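PDB 3VWA: cytoplasmic export protein 1 from Saccharomyces cerevisiae, which binds tRNA and serves in nuclear tRNA export, probably collecting tRNAs from export receptors at the nuclear pore and passing aminoacylated tRNAs to the translation machinery. Local coordinates for residues A[28-33]-A[88-93]; A[41-46]-A[135-140]; A[75-78]-A[84-87]; A[92-97]-A[142-147]. One frame throughout, in Å; residues are numbered along the deposited sequence.

Interaction 1. Residues A[28-33]-A[88-93]; sequences CFDGTR and TERVVP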
loop_
_atom_site.group_PDB
_atom_site.type_symbol
_atom_site.label_atom_id
_atom_site.label_comp_id
_atom_site.label_asym_id
_atom_site.label_seq_id
_atom_site.Cartn_x
_atom_site.Cartn_y
_atom_site.Cartn_z
ATOM N N CYS A 28 -8.815 1.445 25.179
ATOM C CA CYS A 28 -8.396 0.516 24.151
ATOM C C CYS A 28 -6.948 0.815 23.768
ATOM O O CYS A 28 -6.632 1.927 23.328
ATOM C CB CYS A 28 -9.352 0.591 22.968
ATOM S SG CYS A 28 -8.777 -0.182 21.447
ATOM N N PHE A 29 -6.088 -0.190 23.968
ATOM C CA PHE A 29 -4.637 -0.050 23.814
ATOM C C PHE A 29 -4.141 -1.009 22.743
ATOM O O PHE A 29 -4.609 -2.158 22.706
ATOM C CB PHE A 29 -3.895 -0.416 25.135
ATOM C CG PHE A 29 -4.046 0.591 26.262
ATOM C CD1 PHE A 29 -3.189 1.681 26.347
ATOM C CD2 PHE A 29 -5.002 0.420 27.263
ATOM C CE1 PHE A 29 -3.285 2.604 27.382
ATOM C CE2 PHE A 29 -5.102 1.351 28.303
ATOM C CZ PHE A 29 -4.243 2.455 28.359
ATOM N N ASP A 30 -3.185 -0.580 21.902
ATOM C CA ASP A 30 -2.394 -1.574 21.123
ATOM C C ASP A 30 -1.453 -2.319 22.067
ATOM O O ASP A 30 -0.965 -1.751 23.033
ATOM C CB ASP A 30 -1.518 -0.944 20.024
ATOM C CG ASP A 30 -2.334 -0.261 18.916
ATOM O OD1 ASP A 30 -3.516 -0.602 18.721
ATOM O OD2 ASP A 30 -1.777 0.627 18.236
ATOM N N GLY A 31 -1.183 -3.579 21.739
ATOM C CA GLY A 31 -0.259 -4.384 22.461
ATOM C C GLY A 31 0.333 -5.408 21.524
ATOM O O GLY A 31 0.034 -5.412 20.316
ATOM N N THR A 32 1.161 -6.287 22.090
ATOM C CA THR A 32 1.772 -7.361 21.344
ATOM C C THR A 32 1.799 -8.518 22.323
ATOM O O THR A 32 2.003 -8.314 23.535
ATOM C CB THR A 32 3.238 -7.062 20.911
ATOM O OG1 THR A 32 4.130 -7.512 21.932
ATOM C CG2 THR A 32 3.521 -5.573 20.644
ATOM N N ARG A 33 1.564 -9.712 21.804
ATOM C CA ARG A 33 1.678 -10.950 22.567
ATOM C C ARG A 33 3.174 -11.240 22.728
ATOM O O ARG A 33 3.932 -11.215 21.734
ATOM C CB ARG A 33 0.957 -12.099 21.842
ATOM C CG ARG A 33 0.747 -13.341 22.710
ATOM C CD ARG A 33 0.642 -14.594 21.856
ATOM N NE ARG A 33 -0.704 -15.101 21.677
ATOM C CZ ARG A 33 -1.170 -15.689 20.566
ATOM N NH1 ARG A 33 -2.410 -16.127 20.539
ATOM N NH2 ARG A 33 -0.431 -15.817 19.489
ATOM N N THR A 88 -7.737 -9.139 22.356
ATOM C CA THR A 88 -8.326 -9.627 21.059
ATOM C C THR A 88 -7.297 -9.534 20.002
ATOM O O THR A 88 -6.217 -8.964 20.242
ATOM C CB THR A 88 -9.508 -8.743 20.569
ATOM O OG1 THR A 88 -9.030 -7.418 20.288
ATOM C CG2 THR A 88 -10.611 -8.706 21.608
ATOM N N GLU A 89 -7.608 -10.057 18.820
ATOM C CA GLU A 89 -6.762 -9.752 17.643
ATOM C C GLU A 89 -6.647 -8.204 17.485
ATOM O O GLU A 89 -7.460 -7.438 17.969
ATOM C CB GLU A 89 -7.263 -10.404 16.338
ATOM C CG GLU A 89 -7.911 -11.779 16.455
ATOM C CD GLU A 89 -7.349 -12.833 15.474
ATOM O OE1 GLU A 89 -7.916 -13.066 14.372
ATOM O OE2 GLU A 89 -6.325 -13.461 15.823
ATOM N N ARG A 90 -5.585 -7.755 16.858
ATOM C CA ARG A 90 -5.407 -6.352 16.693
ATOM C C ARG A 90 -6.605 -5.828 15.905
ATOM O O ARG A 90 -6.883 -6.285 14.793
ATOM C CB ARG A 90 -4.134 -6.066 15.919
ATOM C CG ARG A 90 -3.849 -4.572 15.797
ATOM C CD ARG A 90 -3.723 -3.876 17.156
ATOM N NE ARG A 90 -2.426 -4.100 17.799
ATOM C CZ ARG A 90 -1.304 -3.461 17.468
ATOM N NH1 ARG A 90 -0.166 -3.750 18.104
ATOM N NH2 ARG A 90 -1.311 -2.533 16.495
ATOM N N VAL A 91 -7.313 -4.894 16.501
ATOM C CA VAL A 91 -8.366 -4.194 15.808
ATOM C C VAL A 91 -8.098 -2.688 15.831
ATOM O O VAL A 91 -7.259 -2.209 16.610
ATOM C CB VAL A 91 -9.746 -4.461 16.408
ATOM C CG1 VAL A 91 -10.227 -5.851 16.040
ATOM C CG2 VAL A 91 -9.747 -4.196 17.929
ATOM N N VAL A 92 -8.838 -1.977 14.978
ATOM C CA VAL A 92 -8.751 -0.531 14.780
ATOM C C VAL A 92 -10.160 0.009 14.990
ATOM O O VAL A 92 -11.131 -0.525 14.443
ATOM C CB VAL A 92 -8.174 -0.168 13.376
ATOM C CG1 VAL A 92 -8.254 1.339 13.106
ATOM C CG2 VAL A 92 -6.702 -0.563 13.319
ATOM N N PRO A 93 -10.316 0.997 15.863
ATOM C CA PRO A 93 -11.684 1.506 15.979
ATOM C C PRO A 93 -12.101 2.284 14.719
ATOM O O PRO A 93 -11.304 2.958 14.133
ATOM C CB PRO A 93 -11.631 2.417 17.198
ATOM C CG PRO A 93 -10.187 2.821 17.323
ATOM C CD PRO A 93 -9.348 1.740 16.682
HETATM O O HOH W 1 -4.933 -0.370 16.602
HETATM O O HOH W 2 -5.604 -1.581 19.545
#
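Arg90 lays its guanidinium flat against the side chain of Asp30, the carboxylate and guanidinium planes lying within 6° of each other. Asp30 CB stands over the middle of the group, 3.6 Å from Arg90 CZ. The two side chains as a whole cross at about a right angle. Stacking of this kind puts Asp30 OD2 well out of the guanidinium plane, 3.6 Å from Arg90 NH2, so the salt bridge is a long one that works by charge alone, without an N-H aimed at the oxygen. The directed bond is made at the edge instead: Arg90 NH1 donates an N-H to Gly31 O over 2.8 Å, nearly straight at 168° and close to the guanidinium plane. The residues belong to the kinase-like domain, where segment 88-93 leaves the N-terminal sheet in what probably corresponds to the kinase hinge and strand 26-33 lies on the far side of strand 39-45. The arginine chain, bent at chi2 and chi3, brings the guanidinium onto strand 26-33, and on the way its NE is held by Val40 O. With an alanine here, Asp30 would probably lose its nearby positive charge and Gly31 O this donor. A water lying near both Asp30 OD1 and Val91 O may add a bridge between the segments.

Interaction 2. Residues A[41-46]-A[135-140]; sequences TVFKAK and SVFINI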
loop_
_atom_site.group_PDB
_atom_site.type_symbol
_atom_site.label_atom_id
_atom_site.label_comp_id
_atom_site.label_asym_id
_atom_site.label_seq_id
_atom_site.Cartn_x
_atom_site.Cartn_y
_atom_site.Cartn_z
ATOM N N THR A 41 -4.930 -6.304 20.559
ATOM C CA THR A 41 -5.544 -5.119 21.139
ATOM C C THR A 41 -6.016 -5.520 22.504
ATOM O O THR A 41 -6.653 -6.549 22.662
ATOM C CB THR A 41 -6.750 -4.651 20.300
ATOM O OG1 THR A 41 -6.217 -4.057 19.129
ATOM C CG2 THR A 41 -7.594 -3.595 21.040
ATOM N N VAL A 42 -5.706 -4.683 23.478
ATOM C CA VAL A 42 -6.037 -4.895 24.858
ATOM C C VAL A 42 -7.119 -3.881 25.291
ATOM O O VAL A 42 -6.915 -2.640 25.259
ATOM C CB VAL A 42 -4.746 -4.732 25.711
ATOM C CG1 VAL A 42 -5.092 -4.682 27.191
ATOM C CG2 VAL A 42 -3.714 -5.836 25.380
ATOM N N PHE A 43 -8.282 -4.399 25.672
ATOM C CA PHE A 43 -9.327 -3.564 26.235
ATOM C C PHE A 43 -9.249 -3.613 27.772
ATOM O O PHE A 43 -9.371 -4.683 28.414
ATOM C CB PHE A 43 -10.711 -4.015 25.775
ATOM C CG PHE A 43 -10.982 -3.754 24.324
ATOM C CD1 PHE A 43 -11.505 -2.507 23.896
ATOM C CD2 PHE A 43 -10.791 -4.770 23.371
ATOM C CE1 PHE A 43 -11.794 -2.317 22.530
ATOM C CE2 PHE A 43 -11.066 -4.543 22.035
ATOM C CZ PHE A 43 -11.577 -3.328 21.625
ATOM N N LYS A 44 -9.016 -2.442 28.347
ATOM C CA LYS A 44 -8.847 -2.320 29.773
ATOM C C LYS A 44 -10.111 -1.681 30.325
ATOM O O LYS A 44 -10.473 -0.575 29.914
ATOM C CB LYS A 44 -7.631 -1.444 30.069
ATOM C CG LYS A 44 -7.494 -1.044 31.531
ATOM C CD LYS A 44 -6.045 -0.703 31.831
ATOM C CE LYS A 44 -5.702 -1.142 33.239
ATOM N NZ LYS A 44 -6.564 -0.460 34.224
ATOM N N ALA A 45 -10.797 -2.411 31.203
ATOM C CA ALA A 45 -12.032 -1.968 31.858
ATOM C C ALA A 45 -11.789 -0.853 32.838
ATOM O O ALA A 45 -10.833 -0.884 33.648
ATOM C CB ALA A 45 -12.692 -3.111 32.605
ATOM N N LYS A 46 -12.686 0.119 32.779
ATOM C CA LYS A 46 -12.718 1.179 33.760
ATOM C C LYS A 46 -13.604 0.652 34.867
ATOM O O LYS A 46 -14.732 1.108 35.044
ATOM C CB LYS A 46 -13.312 2.428 33.134
ATOM C CG LYS A 46 -12.347 3.183 32.235
ATOM C CD LYS A 46 -12.944 4.573 32.072
ATOM C CE LYS A 46 -12.281 5.342 30.954
ATOM N NZ LYS A 46 -13.230 6.398 30.482
ATOM N N SER A 135 -19.436 0.579 19.008
ATOM C CA SER A 135 -19.364 -0.840 18.762
ATOM C C SER A 135 -18.355 -1.225 17.688
ATOM O O SER A 135 -17.974 -2.386 17.621
ATOM C CB SER A 135 -20.704 -1.356 18.316
ATOM O OG SER A 135 -21.649 -1.165 19.326
ATOM N N VAL A 136 -17.965 -0.290 16.808
ATOM C CA VAL A 136 -17.436 -0.742 15.513
ATOM C C VAL A 136 -15.931 -0.713 15.384
ATOM O O VAL A 136 -15.296 0.343 15.556
ATOM C CB VAL A 136 -18.076 -0.023 14.298
ATOM C CG1 VAL A 136 -17.566 -0.667 12.996
ATOM C CG2 VAL A 136 -19.613 -0.068 14.390
ATOM N N PHE A 137 -15.371 -1.883 15.045
ATOM C CA PHE A 137 -13.935 -1.963 14.810
ATOM C C PHE A 137 -13.658 -2.618 13.483
ATOM O O PHE A 137 -14.524 -3.291 12.920
ATOM C CB PHE A 137 -13.232 -2.747 15.939
ATOM C CG PHE A 137 -13.212 -2.013 17.244
ATOM C CD1 PHE A 137 -14.365 -1.922 18.034
ATOM C CD2 PHE A 137 -12.063 -1.389 17.674
ATOM C CE1 PHE A 137 -14.366 -1.203 19.224
ATOM C CE2 PHE A 137 -12.030 -0.702 18.890
ATOM C CZ PHE A 137 -13.172 -0.609 19.654
ATOM N N ILE A 138 -12.441 -2.424 13.010
ATOM C CA ILE A 138 -11.930 -3.071 11.783
ATOM C C ILE A 138 -10.823 -4.062 12.124
ATOM O O ILE A 138 -9.876 -3.697 12.819
ATOM C CB ILE A 138 -11.273 -2.018 10.911
ATOM C CG1 ILE A 138 -12.211 -0.801 10.858
ATOM C CG2 ILE A 138 -11.006 -2.612 9.523
ATOM C CD1 ILE A 138 -11.515 0.479 10.483
ATOM N N ASN A 139 -10.872 -5.268 11.575
ATOM C CA ASN A 139 -9.734 -6.159 11.811
ATOM C C ASN A 139 -8.604 -5.852 10.848
ATOM O O ASN A 139 -8.742 -4.882 10.079
ATOM C CB ASN A 139 -10.139 -7.649 11.799
ATOM C CG ASN A 139 -10.828 -8.075 10.517
ATOM O OD1 ASN A 139 -10.542 -7.575 9.424
ATOM N ND2 ASN A 139 -11.705 -9.053 10.642
ATOM N N ILE A 140 -7.519 -6.666 10.836
ATOM C CA ILE A 140 -6.412 -6.411 9.882
ATOM C C ILE A 140 -6.820 -6.581 8.408
ATOM O O ILE A 140 -6.153 -6.068 7.551
ATOM C CB ILE A 140 -5.102 -7.244 10.109
ATOM C CG1 ILE A 140 -5.408 -8.617 10.691
ATOM C CG2 ILE A 140 -4.133 -6.476 11.017
ATOM C CD1 ILE A 140 -5.863 -9.655 9.700
#
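Phe43 and Phe137 reach toward each other from opposite directions and carry this contact alone. Segment 41-46 starts at Thr41, whose OG1 accepts from Val91 N in the probable hinge. Val42, next along, turns to Phe85 and Val87 of the neighbouring strand 85-89. Then comes Phe43, with CG anti to its carbonyl carbon (chi1 -70°), which sends the ring out of the N-terminal sheet toward strand 136-138. It arrives edge first over the face of Phe137: an offset edge-to-face pair, with planes at 84° and centroids 5.4 Å apart. The rim atom Phe43 CE1 comes to 3.6 Å from Phe137 CZ, and Phe43 CZ lies 3.8 Å from Phe137 CE2, so the Phe43 edge sits above one end of its partner and misses the middle. Phe147 stacks with Phe43 as well. Two residues further on, Ala45 packs on Trp26. In an active protein kinase this strand carries the ATP-binding lysine and the cleft between the lobes holds the nucleotide; here the buried Phe43-Phe137 pair lies between the lobes and probably takes up part of that space. Apolar packing of this sort joins the two lobes and is consistent with a kinase-like domain that does not work as a kinase.

Interaction 3. Residues A[75-78]-A[84-87]; sequences ETFD and TFIV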
loop_
_atom_site.group_PDB
_atom_site.type_symbol
_atom_site.label_atom_id
_atom_site.label_comp_id
_atom_site.label_asym_id
_atom_site.label_seq_id
_atom_site.Cartn_x
_atom_site.Cartn_y
_atom_site.Cartn_z
ATOM N N GLU A 75 -7.734 -13.852 25.079
ATOM C CA GLU A 75 -7.731 -14.210 26.483
ATOM C C GLU A 75 -8.426 -13.141 27.323
ATOM O O GLU A 75 -8.438 -11.995 26.919
ATOM C CB GLU A 75 -6.269 -14.357 26.952
ATOM C CG GLU A 75 -6.113 -15.332 28.120
ATOM C CD GLU A 75 -4.683 -15.472 28.613
ATOM O OE1 GLU A 75 -4.525 -16.074 29.686
ATOM O OE2 GLU A 75 -3.734 -14.966 27.952
ATOM N N THR A 76 -8.976 -13.517 28.487
ATOM C CA THR A 76 -9.545 -12.572 29.451
ATOM C C THR A 76 -8.901 -12.667 30.852
ATOM O O THR A 76 -8.356 -13.744 31.222
ATOM C CB THR A 76 -11.066 -12.711 29.573
ATOM O OG1 THR A 76 -11.395 -13.974 30.178
ATOM C CG2 THR A 76 -11.733 -12.603 28.218
ATOM N N PHE A 77 -8.960 -11.541 31.594
ATOM C CA PHE A 77 -8.452 -11.401 32.989
ATOM C C PHE A 77 -9.436 -10.575 33.811
ATOM O O PHE A 77 -9.802 -9.491 33.378
ATOM C CB PHE A 77 -7.128 -10.652 32.998
ATOM C CG PHE A 77 -6.109 -11.253 32.101
ATOM C CD1 PHE A 77 -5.239 -12.246 32.574
ATOM C CD2 PHE A 77 -6.055 -10.883 30.756
ATOM C CE1 PHE A 77 -4.317 -12.823 31.704
ATOM C CE2 PHE A 77 -5.148 -11.457 29.898
ATOM C CZ PHE A 77 -4.273 -12.414 30.369
ATOM N N ASP A 78 -9.861 -11.071 34.972
ATOM C CA ASP A 78 -10.834 -10.338 35.814
ATOM C C ASP A 78 -10.573 -10.439 37.331
ATOM O O ASP A 78 -11.375 -9.961 38.147
ATOM C CB ASP A 78 -12.284 -10.758 35.491
ATOM C CG ASP A 78 -12.496 -12.251 35.584
ATOM O OD1 ASP A 78 -11.699 -12.916 36.284
ATOM O OD2 ASP A 78 -13.432 -12.772 34.931
ATOM N N THR A 84 -8.303 -5.560 34.662
ATOM C CA THR A 84 -9.401 -6.293 34.013
ATOM C C THR A 84 -9.364 -6.075 32.490
ATOM O O THR A 84 -9.591 -4.960 31.997
ATOM C CB THR A 84 -10.739 -5.972 34.710
ATOM O OG1 THR A 84 -10.635 -6.423 36.070
ATOM C CG2 THR A 84 -11.917 -6.702 34.068
ATOM N N PHE A 85 -9.021 -7.139 31.767
ATOM C CA PHE A 85 -8.760 -7.050 30.332
ATOM C C PHE A 85 -9.538 -8.042 29.511
ATOM O O PHE A 85 -9.877 -9.139 29.966
ATOM C CB PHE A 85 -7.302 -7.301 29.999
ATOM C CG PHE A 85 -6.314 -6.418 30.731
ATOM C CD1 PHE A 85 -6.345 -5.021 30.577
ATOM C CD2 PHE A 85 -5.291 -6.981 31.520
ATOM C CE1 PHE A 85 -5.405 -4.204 31.205
ATOM C CE2 PHE A 85 -4.345 -6.148 32.175
ATOM C CZ PHE A 85 -4.407 -4.764 32.013
ATOM N N ILE A 86 -9.811 -7.616 28.281
ATOM C CA ILE A 86 -10.172 -8.499 27.184
ATOM C C ILE A 86 -9.124 -8.270 26.092
ATOM O O ILE A 86 -8.943 -7.137 25.549
ATOM C CB ILE A 86 -11.593 -8.214 26.651
ATOM C CG1 ILE A 86 -12.649 -8.340 27.769
ATOM C CG2 ILE A 86 -11.896 -9.119 25.464
ATOM C CD1 ILE A 86 -14.042 -7.822 27.406
ATOM N N VAL A 87 -8.432 -9.342 25.744
ATOM C CA VAL A 87 -7.364 -9.247 24.750
ATOM C C VAL A 87 -7.808 -9.905 23.449
ATOM O O VAL A 87 -8.234 -11.092 23.441
ATOM C CB VAL A 87 -6.040 -9.856 25.251
ATOM C CG1 VAL A 87 -4.905 -9.455 24.323
ATOM C CG2 VAL A 87 -5.717 -9.380 26.664
#
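Thr84 and Asp78 face each other at the loop end of a beta hairpin, where the second strand begins its run back along 75-78. Thr84 CA leans its hydrogen on Phe77 O at 3.3 Å, a CA-H...O contact beside the regular bonds, while its OG1 is taken up by Asp80 O and Arg47. Phe85 forms a hydrogen-bonded antiparallel pair with Phe77: Phe85 N to Phe77 O and Phe77 N to Phe85 O are both 3.0 Å. Their side chains leave the same face of the sheet. Each CG lies anti to its own carbonyl carbon (chi1 near -55°), and the two chains cross obliquely without stacking; Phe77 CD2 rests 3.9 Å from Phe85 CB and near the rim of the Phe85 ring. Ile86 pairs with Thr76 at a non-hydrogen-bonded position on the opposite face, a loose touch of 4.4 Å between Ile86 CG1 and Thr76 CG2. Val87 restores the ladder with Glu75. Its N reaches Glu75 O at 2.9 Å, nearly along the C=O axis, and its O accepts from Glu75 N at 3.2 Å. Val87 CG2 also meets the edge of the Phe77 ring, 3.9 Å from CE2. Segments 75-77 and 85-87 run antiparallel, at 172°. In the kinase-like N-terminal lobe, the Thr76 and Ile86 face packs on helix 52-64, the Phe77 and Phe85 face is met by Phe11 and strand 13-15, and strand 39-45 continues the sheet beyond 85-87.

Interaction 4. Residues A[92-97]-A[142-147]; sequences VPFPWD and GEWVLF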
loop_
_atom_site.group_PDB
_atom_site.type_symbol
_atom_site.label_atom_id
_atom_site.label_comp_id
_atom_site.label_asym_id
_atom_site.label_seq_id
_atom_site.Cartn_x
_atom_site.Cartn_y
_atom_site.Cartn_z
ATOM N N VAL A 92 -8.838 -1.977 14.978
ATOM C CA VAL A 92 -8.751 -0.531 14.780
ATOM C C VAL A 92 -10.160 0.009 14.990
ATOM O O VAL A 92 -11.131 -0.525 14.443
ATOM C CB VAL A 92 -8.174 -0.168 13.376
ATOM C CG1 VAL A 92 -8.254 1.339 13.106
ATOM C CG2 VAL A 92 -6.702 -0.563 13.319
ATOM N N PRO A 93 -10.316 0.997 15.863
ATOM C CA PRO A 93 -11.684 1.506 15.979
ATOM C C PRO A 93 -12.101 2.284 14.719
ATOM O O PRO A 93 -11.304 2.958 14.133
ATOM C CB PRO A 93 -11.631 2.417 17.198
ATOM C CG PRO A 93 -10.187 2.821 17.323
ATOM C CD PRO A 93 -9.348 1.740 16.682
ATOM N N PHE A 94 -13.329 2.126 14.294
ATOM C CA PHE A 94 -13.813 2.767 13.117
ATOM C C PHE A 94 -13.491 4.260 13.152
ATOM O O PHE A 94 -13.746 4.919 14.149
ATOM C CB PHE A 94 -15.303 2.515 13.018
ATOM C CG PHE A 94 -15.875 2.923 11.723
ATOM C CD1 PHE A 94 -16.063 1.997 10.723
ATOM C CD2 PHE A 94 -16.256 4.252 11.505
ATOM C CE1 PHE A 94 -16.607 2.386 9.507
ATOM C CE2 PHE A 94 -16.811 4.619 10.328
ATOM C CZ PHE A 94 -16.972 3.686 9.313
ATOM N N PRO A 95 -12.886 4.780 12.074
ATOM C CA PRO A 95 -12.485 6.213 12.007
ATOM C C PRO A 95 -13.662 7.093 11.651
ATOM O O PRO A 95 -13.881 7.451 10.480
ATOM C CB PRO A 95 -11.404 6.233 10.926
ATOM C CG PRO A 95 -11.672 5.031 10.091
ATOM C CD PRO A 95 -12.307 3.994 10.981
ATOM N N TRP A 96 -14.456 7.397 12.658
ATOM C CA TRP A 96 -15.629 8.274 12.441
ATOM C C TRP A 96 -15.199 9.628 11.988
ATOM O O TRP A 96 -15.846 10.211 11.140
ATOM C CB TRP A 96 -16.496 8.355 13.683
ATOM C CG TRP A 96 -17.184 7.056 13.979
ATOM C CD1 TRP A 96 -16.822 6.095 14.926
ATOM C CD2 TRP A 96 -18.393 6.511 13.323
ATOM N NE1 TRP A 96 -17.713 5.031 14.911
ATOM C CE2 TRP A 96 -18.660 5.209 13.962
ATOM C CE3 TRP A 96 -19.240 6.951 12.302
ATOM C CZ2 TRP A 96 -19.721 4.418 13.586
ATOM C CZ3 TRP A 96 -20.302 6.138 11.927
ATOM C CH2 TRP A 96 -20.544 4.904 12.553
ATOM N N ASP A 97 -14.074 10.118 12.517
ATOM C CA ASP A 97 -13.472 11.394 12.068
ATOM C C ASP A 97 -13.102 11.383 10.596
ATOM O O ASP A 97 -12.640 12.403 10.069
ATOM C CB ASP A 97 -12.215 11.756 12.882
ATOM C CG ASP A 97 -12.459 11.734 14.382
ATOM O OD1 ASP A 97 -11.461 11.640 15.148
ATOM O OD2 ASP A 97 -13.643 11.809 14.804
ATOM N N GLY A 142 -9.579 -5.523 7.146
ATOM C CA GLY A 142 -10.434 -4.401 6.723
ATOM C C GLY A 142 -11.915 -4.685 6.925
ATOM O O GLY A 142 -12.760 -3.883 6.527
ATOM N N GLU A 143 -12.221 -5.810 7.569
ATOM C CA GLU A 143 -13.587 -6.248 7.739
ATOM C C GLU A 143 -14.095 -5.654 9.044
ATOM O O GLU A 143 -13.355 -5.535 10.048
ATOM C CB GLU A 143 -13.703 -7.800 7.833
ATOM C CG GLU A 143 -13.276 -8.636 6.622
ATOM C CD GLU A 143 -13.162 -10.148 6.977
ATOM O OE1 GLU A 143 -12.419 -10.468 7.931
ATOM O OE2 GLU A 143 -13.831 -11.015 6.369
ATOM N N TRP A 144 -15.387 -5.380 9.055
ATOM C CA TRP A 144 -15.987 -4.660 10.183
ATOM C C TRP A 144 -16.367 -5.675 11.186
ATOM O O TRP A 144 -17.132 -6.570 10.854
ATOM C CB TRP A 144 -17.241 -3.884 9.724
ATOM C CG TRP A 144 -16.891 -2.714 8.829
ATOM C CD1 TRP A 144 -15.669 -2.465 8.199
ATOM C CD2 TRP A 144 -17.764 -1.615 8.432
ATOM N NE1 TRP A 144 -15.714 -1.315 7.496
ATOM C CE2 TRP A 144 -16.951 -0.741 7.586
ATOM C CE3 TRP A 144 -19.105 -1.266 8.696
ATOM C CZ2 TRP A 144 -17.478 0.429 6.995
ATOM C CZ3 TRP A 144 -19.641 -0.093 8.087
ATOM C CH2 TRP A 144 -18.830 0.731 7.262
ATOM N N VAL A 145 -15.842 -5.509 12.406
ATOM C CA VAL A 145 -16.096 -6.361 13.580
ATOM C C VAL A 145 -16.731 -5.614 14.820
ATOM O O VAL A 145 -16.631 -4.386 14.938
ATOM C CB VAL A 145 -14.830 -7.193 13.956
ATOM C CG1 VAL A 145 -14.529 -8.248 12.875
ATOM C CG2 VAL A 145 -13.591 -6.299 14.185
ATOM N N LEU A 146 -17.354 -6.364 15.738
ATOM C CA LEU A 146 -18.164 -5.777 16.797
ATOM C C LEU A 146 -17.587 -6.015 18.176
ATOM O O LEU A 146 -17.057 -7.079 18.493
ATOM C CB LEU A 146 -19.603 -6.311 16.765
ATOM C CG LEU A 146 -20.504 -5.679 15.691
ATOM C CD1 LEU A 146 -21.858 -6.398 15.569
ATOM C CD2 LEU A 146 -20.675 -4.169 15.932
ATOM N N PHE A 147 -17.667 -4.971 18.970
ATOM C CA PHE A 147 -17.242 -5.043 20.323
ATOM C C PHE A 147 -18.371 -4.618 21.260
ATOM O O PHE A 147 -19.297 -3.903 20.859
ATOM C CB PHE A 147 -16.046 -4.142 20.532
ATOM C CG PHE A 147 -15.621 -4.055 21.948
ATOM C CD1 PHE A 147 -14.902 -5.112 22.537
ATOM C CD2 PHE A 147 -15.978 -2.936 22.733
ATOM C CE1 PHE A 147 -14.502 -5.048 23.873
ATOM C CE2 PHE A 147 -15.584 -2.871 24.071
ATOM C CZ PHE A 147 -14.855 -3.935 24.638
#
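Phe94 and Trp144 lie beside one another at the small three-stranded antiparallel sheet of the kinase-like domain, in which strand 92-93, following the probable hinge, pairs with 136-138 of the C-terminal lobe; Phe94 comes just past that outer strand and Trp144 sits on the other, 144-146. The two rings meet edge to face, with planes at 85° and the Phe94 centroid 5.0 Å from that of the six-membered ring of the indole. Phe94 CE1 is the atom that dips in: it is 3.3 Å from Trp144 CZ2 and 3.6 Å from Trp144 CH2, above the outer rim of the indole. That is tight packing for two aromatic carbons. With CG anti to the backbone N (chi1 -170°), the Phe94 ring is thrown inward past strand 136-138, where it also touches Val136. The atom across the ring from CE1, Phe94 CD2, lies over the centre of the Trp96 ring, so Phe94 is wedged between two tryptophans. Between Phe94 and Trp96 lies an inverse gamma turn centred on Pro95, with a weak bond from Trp96 N to Phe94 O. The indole is anchored by NE1 to Thr280 and packs on Leu116 and Leu198. A serine at the Trp144 position would probably open a gap beneath the Phe94 edge and leave Thr280 without its indole partner. Strands 136-138 and 144-146 make the hairpin that follows the catalytic loop in protein kinases, and its aromatic and aliphatic packing against helices 106-122 and 186-198 is that of a kinase C-terminal lobe.

Overall arrangement
All four contacts lie in the N-terminal kinase-like domain, ahead of the HEAT repeats. Interaction 3 is the hairpin of the N-terminal lobe, and its strand 85-89 runs on into interaction 1, at the probable hinge, with centres about 12 Å apart. Interaction 2 joins that lobe to the C-terminal one; its centre is about 6 Å from that of interaction 1 and about 9 Å from that of interaction 4. Strand 39-45 is bonded to strand 85-89, as in Phe43 N to Ile86 O at 2.8 Å, while strand 136-138 pairs with both outer strands of interaction 4, through Ile138 N to Val92 O at 2.7 Å and Val145 N to Phe137 O at 2.6 Å. Interactions 3 and 4 do not touch.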